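Local coordinates for methyl-accepting chemotaxis protein, putative (Geobacter sulfurreducens, PDB 3OOV), which probably acts in chemotaxis signalling, its GAF domain serving as a likely sensory module, at residues V65-K78 against D97-L110. Sequence-based numbering, arbitrary orientation.
Sequences VVLPLDQRGGVITK and DFRLQSPYDAIRAL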
# COMPACT_ATOMS: atom_id res chain seq x y z
N VAL A 65 -7.13 -22.19 -15.03
CA VAL A 65 -6.27 -22.17 -13.88
C VAL A 65 -7.05 -21.56 -12.72
O VAL A 65 -7.59 -20.47 -12.85
CB VAL A 65 -4.92 -21.35 -14.10
CG1 VAL A 65 -4.19 -21.21 -12.79
CG2 VAL A 65 -4.00 -22.03 -15.09
N VAL A 66 -7.04 -22.24 -11.57
CA VAL A 66 -7.76 -21.75 -10.39
C VAL A 66 -6.85 -21.99 -9.22
O VAL A 66 -6.29 -23.08 -9.08
CB VAL A 66 -9.13 -22.54 -10.16
CG1 VAL A 66 -9.93 -22.05 -8.90
CG2 VAL A 66 -10.01 -22.50 -11.43
N LEU A 67 -6.78 -21.02 -8.32
CA LEU A 67 -5.72 -20.99 -7.33
C LEU A 67 -6.37 -20.73 -5.95
O LEU A 67 -7.29 -19.90 -5.85
CB LEU A 67 -4.72 -19.86 -7.70
CG LEU A 67 -3.90 -20.11 -9.01
CD1 LEU A 67 -3.34 -18.84 -9.60
CD2 LEU A 67 -2.77 -21.15 -8.70
N PRO A 68 -5.90 -21.43 -4.90
CA PRO A 68 -6.49 -21.14 -3.53
C PRO A 68 -6.20 -19.76 -2.95
O PRO A 68 -5.08 -19.30 -3.00
CB PRO A 68 -5.83 -22.19 -2.62
CG PRO A 68 -4.53 -22.61 -3.33
CD PRO A 68 -4.80 -22.42 -4.85
N LEU A 69 -7.20 -19.12 -2.34
CA LEU A 69 -6.98 -17.85 -1.65
C LEU A 69 -6.72 -18.14 -0.22
O LEU A 69 -7.57 -17.90 0.62
CB LEU A 69 -8.22 -16.96 -1.70
CG LEU A 69 -8.23 -15.90 -2.78
CD1 LEU A 69 -9.56 -15.28 -2.88
CD2 LEU A 69 -7.14 -14.82 -2.54
N ASP A 70 -5.55 -18.66 0.09
CA ASP A 70 -5.21 -18.86 1.44
C ASP A 70 -3.74 -18.46 1.43
O ASP A 70 -3.26 -17.69 0.53
CB ASP A 70 -5.48 -20.34 1.88
CG ASP A 70 -4.76 -21.41 1.00
OD1 ASP A 70 -3.66 -21.16 0.47
OD2 ASP A 70 -5.27 -22.57 0.87
N GLN A 71 -2.99 -19.04 2.35
CA GLN A 71 -1.65 -18.59 2.61
C GLN A 71 -0.73 -18.99 1.47
O GLN A 71 0.32 -18.37 1.28
CB GLN A 71 -1.16 -19.10 3.99
CG GLN A 71 -0.92 -20.64 4.05
CD GLN A 71 -2.23 -21.46 4.18
OE1 GLN A 71 -3.29 -20.94 4.61
NE2 GLN A 71 -2.16 -22.75 3.81
N ARG A 72 -1.14 -20.00 0.68
CA ARG A 72 -0.31 -20.47 -0.44
C ARG A 72 -0.14 -19.36 -1.46
O ARG A 72 0.82 -19.34 -2.21
CB ARG A 72 -0.86 -21.74 -1.08
CG ARG A 72 -0.51 -23.00 -0.29
CD ARG A 72 -1.41 -24.23 -0.65
NE ARG A 72 -2.85 -24.04 -0.50
CZ ARG A 72 -3.74 -25.00 -0.80
NH1 ARG A 72 -3.35 -26.20 -1.28
NH2 ARG A 72 -5.04 -24.77 -0.63
N GLY A 73 -1.03 -18.38 -1.45
CA GLY A 73 -0.96 -17.31 -2.43
C GLY A 73 -0.11 -16.19 -1.89
O GLY A 73 -0.09 -15.12 -2.49
N GLY A 74 0.56 -16.41 -0.76
CA GLY A 74 1.43 -15.37 -0.16
C GLY A 74 0.85 -13.95 -0.26
O GLY A 74 -0.19 -13.61 0.34
N VAL A 75 1.54 -13.09 -1.00
CA VAL A 75 1.21 -11.70 -0.99
C VAL A 75 0.02 -11.40 -1.92
O VAL A 75 -0.58 -10.36 -1.84
CB VAL A 75 2.46 -10.84 -1.39
CG1 VAL A 75 2.93 -11.18 -2.83
CG2 VAL A 75 2.14 -9.38 -1.29
N ILE A 76 -0.28 -12.30 -2.86
CA ILE A 76 -1.49 -12.11 -3.63
C ILE A 76 -2.72 -12.22 -2.74
O ILE A 76 -3.63 -11.39 -2.80
CB ILE A 76 -1.58 -13.10 -4.82
CG1 ILE A 76 -0.52 -12.71 -5.88
CG2 ILE A 76 -2.98 -13.07 -5.45
CD1 ILE A 76 -0.23 -13.78 -6.92
N THR A 77 -2.76 -13.26 -1.94
CA THR A 77 -3.84 -13.37 -0.95
C THR A 77 -3.89 -12.16 0.00
O THR A 77 -4.99 -11.69 0.36
CB THR A 77 -3.60 -14.65 -0.12
OG1 THR A 77 -3.70 -15.74 -1.02
CG2 THR A 77 -4.68 -14.83 1.02
N LYS A 78 -2.72 -11.68 0.44
CA LYS A 78 -2.74 -10.49 1.35
C LYS A 78 -3.27 -9.30 0.69
O LYS A 78 -4.01 -8.52 1.33
CB LYS A 78 -1.38 -10.20 1.96
CG LYS A 78 -1.02 -11.18 3.05
CD LYS A 78 0.46 -11.52 3.05
CE LYS A 78 1.24 -10.35 3.60
NZ LYS A 78 0.73 -10.07 5.03
N ASP A 97 6.00 -15.41 4.75
CA ASP A 97 4.64 -15.50 4.28
C ASP A 97 4.30 -14.66 3.06
O ASP A 97 3.17 -14.72 2.61
CB ASP A 97 3.57 -15.43 5.43
CG ASP A 97 3.36 -14.02 6.04
OD1 ASP A 97 3.80 -12.94 5.55
OD2 ASP A 97 2.68 -14.03 7.09
N PHE A 98 5.26 -13.87 2.54
CA PHE A 98 5.03 -13.19 1.27
C PHE A 98 5.20 -14.13 0.08
O PHE A 98 4.53 -13.94 -0.92
CB PHE A 98 5.91 -11.95 1.06
CG PHE A 98 5.43 -10.72 1.81
CD1 PHE A 98 4.93 -10.82 3.10
CD2 PHE A 98 5.54 -9.46 1.24
CE1 PHE A 98 4.50 -9.69 3.77
CE2 PHE A 98 5.15 -8.31 1.91
CZ PHE A 98 4.61 -8.43 3.17
N ARG A 99 6.05 -15.15 0.20
CA ARG A 99 6.40 -15.97 -0.96
C ARG A 99 5.19 -16.74 -1.47
O ARG A 99 4.36 -17.23 -0.69
CB ARG A 99 7.51 -17.01 -0.65
CG ARG A 99 8.68 -16.55 0.19
CD ARG A 99 9.72 -15.73 -0.53
NE ARG A 99 10.16 -14.69 0.42
CZ ARG A 99 11.30 -14.72 1.12
NH1 ARG A 99 12.16 -15.72 0.98
NH2 ARG A 99 11.57 -13.72 1.97
N LEU A 100 5.10 -16.89 -2.77
CA LEU A 100 4.17 -17.84 -3.35
C LEU A 100 4.57 -19.27 -3.05
O LEU A 100 5.74 -19.60 -3.08
CB LEU A 100 4.09 -17.62 -4.85
CG LEU A 100 3.64 -16.23 -5.24
CD1 LEU A 100 3.47 -16.10 -6.80
CD2 LEU A 100 2.39 -15.87 -4.50
N GLN A 101 3.62 -20.12 -2.71
CA GLN A 101 3.88 -21.55 -2.49
C GLN A 101 3.21 -22.34 -3.64
O GLN A 101 2.49 -21.75 -4.45
CB GLN A 101 3.26 -21.98 -1.14
CG GLN A 101 3.94 -21.40 0.10
CD GLN A 101 3.10 -21.58 1.43
OE1 GLN A 101 2.52 -22.64 1.70
NE2 GLN A 101 3.05 -20.53 2.24
N SER A 102 3.41 -23.67 -3.71
CA SER A 102 2.54 -24.52 -4.57
C SER A 102 1.06 -24.35 -4.23
O SER A 102 0.72 -24.44 -3.07
CB SER A 102 2.90 -26.00 -4.43
OG SER A 102 2.28 -26.67 -5.53
N PRO A 103 0.14 -24.17 -5.22
CA PRO A 103 0.36 -24.31 -6.66
C PRO A 103 0.76 -23.03 -7.37
O PRO A 103 1.05 -23.10 -8.58
CB PRO A 103 -1.01 -24.81 -7.18
CG PRO A 103 -2.01 -24.04 -6.29
CD PRO A 103 -1.31 -24.08 -4.91
N TYR A 104 0.73 -21.86 -6.67
CA TYR A 104 1.03 -20.57 -7.34
C TYR A 104 2.48 -20.57 -7.98
O TYR A 104 2.71 -19.97 -9.03
CB TYR A 104 0.89 -19.38 -6.38
CG TYR A 104 -0.53 -18.95 -5.92
CD1 TYR A 104 -1.12 -17.81 -6.45
CD2 TYR A 104 -1.22 -19.66 -4.93
CE1 TYR A 104 -2.37 -17.37 -6.02
CE2 TYR A 104 -2.48 -19.23 -4.48
CZ TYR A 104 -3.04 -18.10 -5.03
OH TYR A 104 -4.28 -17.65 -4.66
N ASP A 105 3.42 -21.24 -7.35
CA ASP A 105 4.81 -21.13 -7.78
C ASP A 105 5.15 -22.13 -8.91
O ASP A 105 6.30 -22.21 -9.35
CB ASP A 105 5.74 -21.30 -6.59
CG ASP A 105 5.83 -22.74 -6.07
OD1 ASP A 105 6.64 -22.96 -5.16
OD2 ASP A 105 5.09 -23.65 -6.54
N ALA A 106 4.14 -22.86 -9.37
CA ALA A 106 4.26 -23.73 -10.55
C ALA A 106 3.93 -22.91 -11.81
O ALA A 106 4.07 -23.42 -12.92
CB ALA A 106 3.27 -24.94 -10.44
N ILE A 107 3.47 -21.65 -11.64
CA ILE A 107 3.07 -20.86 -12.80
C ILE A 107 4.15 -19.81 -13.15
O ILE A 107 4.39 -18.86 -12.35
CB ILE A 107 1.72 -20.18 -12.55
CG1 ILE A 107 0.82 -21.12 -11.71
CG2 ILE A 107 1.08 -19.58 -13.86
CD1 ILE A 107 -0.60 -21.34 -12.18
N ARG A 108 4.71 -19.91 -14.36
CA ARG A 108 5.76 -18.99 -14.80
C ARG A 108 5.32 -17.54 -14.74
O ARG A 108 6.11 -16.66 -14.41
CB ARG A 108 6.24 -19.30 -16.24
CG ARG A 108 7.24 -20.48 -16.33
CD ARG A 108 7.72 -20.67 -17.83
NE ARG A 108 6.58 -21.09 -18.65
CZ ARG A 108 6.04 -20.44 -19.66
NH1 ARG A 108 6.49 -19.25 -20.06
NH2 ARG A 108 5.01 -20.99 -20.26
N ALA A 109 4.04 -17.31 -15.04
CA ALA A 109 3.52 -15.96 -15.19
C ALA A 109 3.55 -15.24 -13.85
O ALA A 109 3.60 -14.02 -13.86
CB ALA A 109 2.07 -15.99 -15.75
N LEU A 110 3.51 -16.02 -12.75
CA LEU A 110 3.48 -15.58 -11.37
C LEU A 110 4.82 -15.68 -10.65
O LEU A 110 4.89 -15.36 -9.43
CB LEU A 110 2.45 -16.41 -10.54
CG LEU A 110 1.01 -16.30 -11.03
CD1 LEU A 110 0.07 -16.97 -10.05
CD2 LEU A 110 0.56 -14.81 -11.22
O HOH W 1 1.29 -16.67 3.25
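Y104 pushes its ring between L67 and G73 and buries more surface here than any other residue. CB of L67 sits over one face, 3.9 Å from the ring centroid, in a CH-pi contact; CA of G73 lies over the opposite face, modelled too close for its spacing to be trusted. With CG anti to its own carbonyl carbon (chi1 -72°), Y104 sends its hydroxyl on to the strand, where OH donates to P68 O; the modelled 2.5 Å is very short and its exact value doubtful. P68 O lies level with the ring, off its rim.

Apolar side chains extend the packing. L67 CD1 meets L110 CD1 tip to tip at 3.9 Å, while its CD2 branch lies against P103 CG. P68 CD meets P103 CG at 3.5 Å. Farther out, V65 CG1 touches I107 CD1 at 3.6 Å. On the helix side, I76 CD1 lies near both L100 CD2 and Y104 CD1, and K78 CE comes tightly against F98 CE1, at 3.3 Å.

Backbone bonds tie the turn to the loop. Q101 N donates to R72 O at 2.9 Å, nearly straight at 171° and in the carbonyl plane; V75 N gives F98 O a weak bond. Between these, G74 CA faces the carbonyl oxygens of D97, F98 and R99 in CA-H...O contacts, and a water bridges Q71 O and D97 O.

Charged groups shape the turn itself. D70 OD1 takes R72 N in an Asx turn, and the R72 guanidinium grips the D70 carboxylate side-on through NE and NH2, a salt bridge. R72 CD, short of the guanidinium, lies 3.2 Å from S102 O.

Together these contacts fasten the long loop between strands 86-88 and 115-122 to edge strand 66-68 and the start of helix 74-82, within the antiparallel sheet-and-helix fold of a GAF domain.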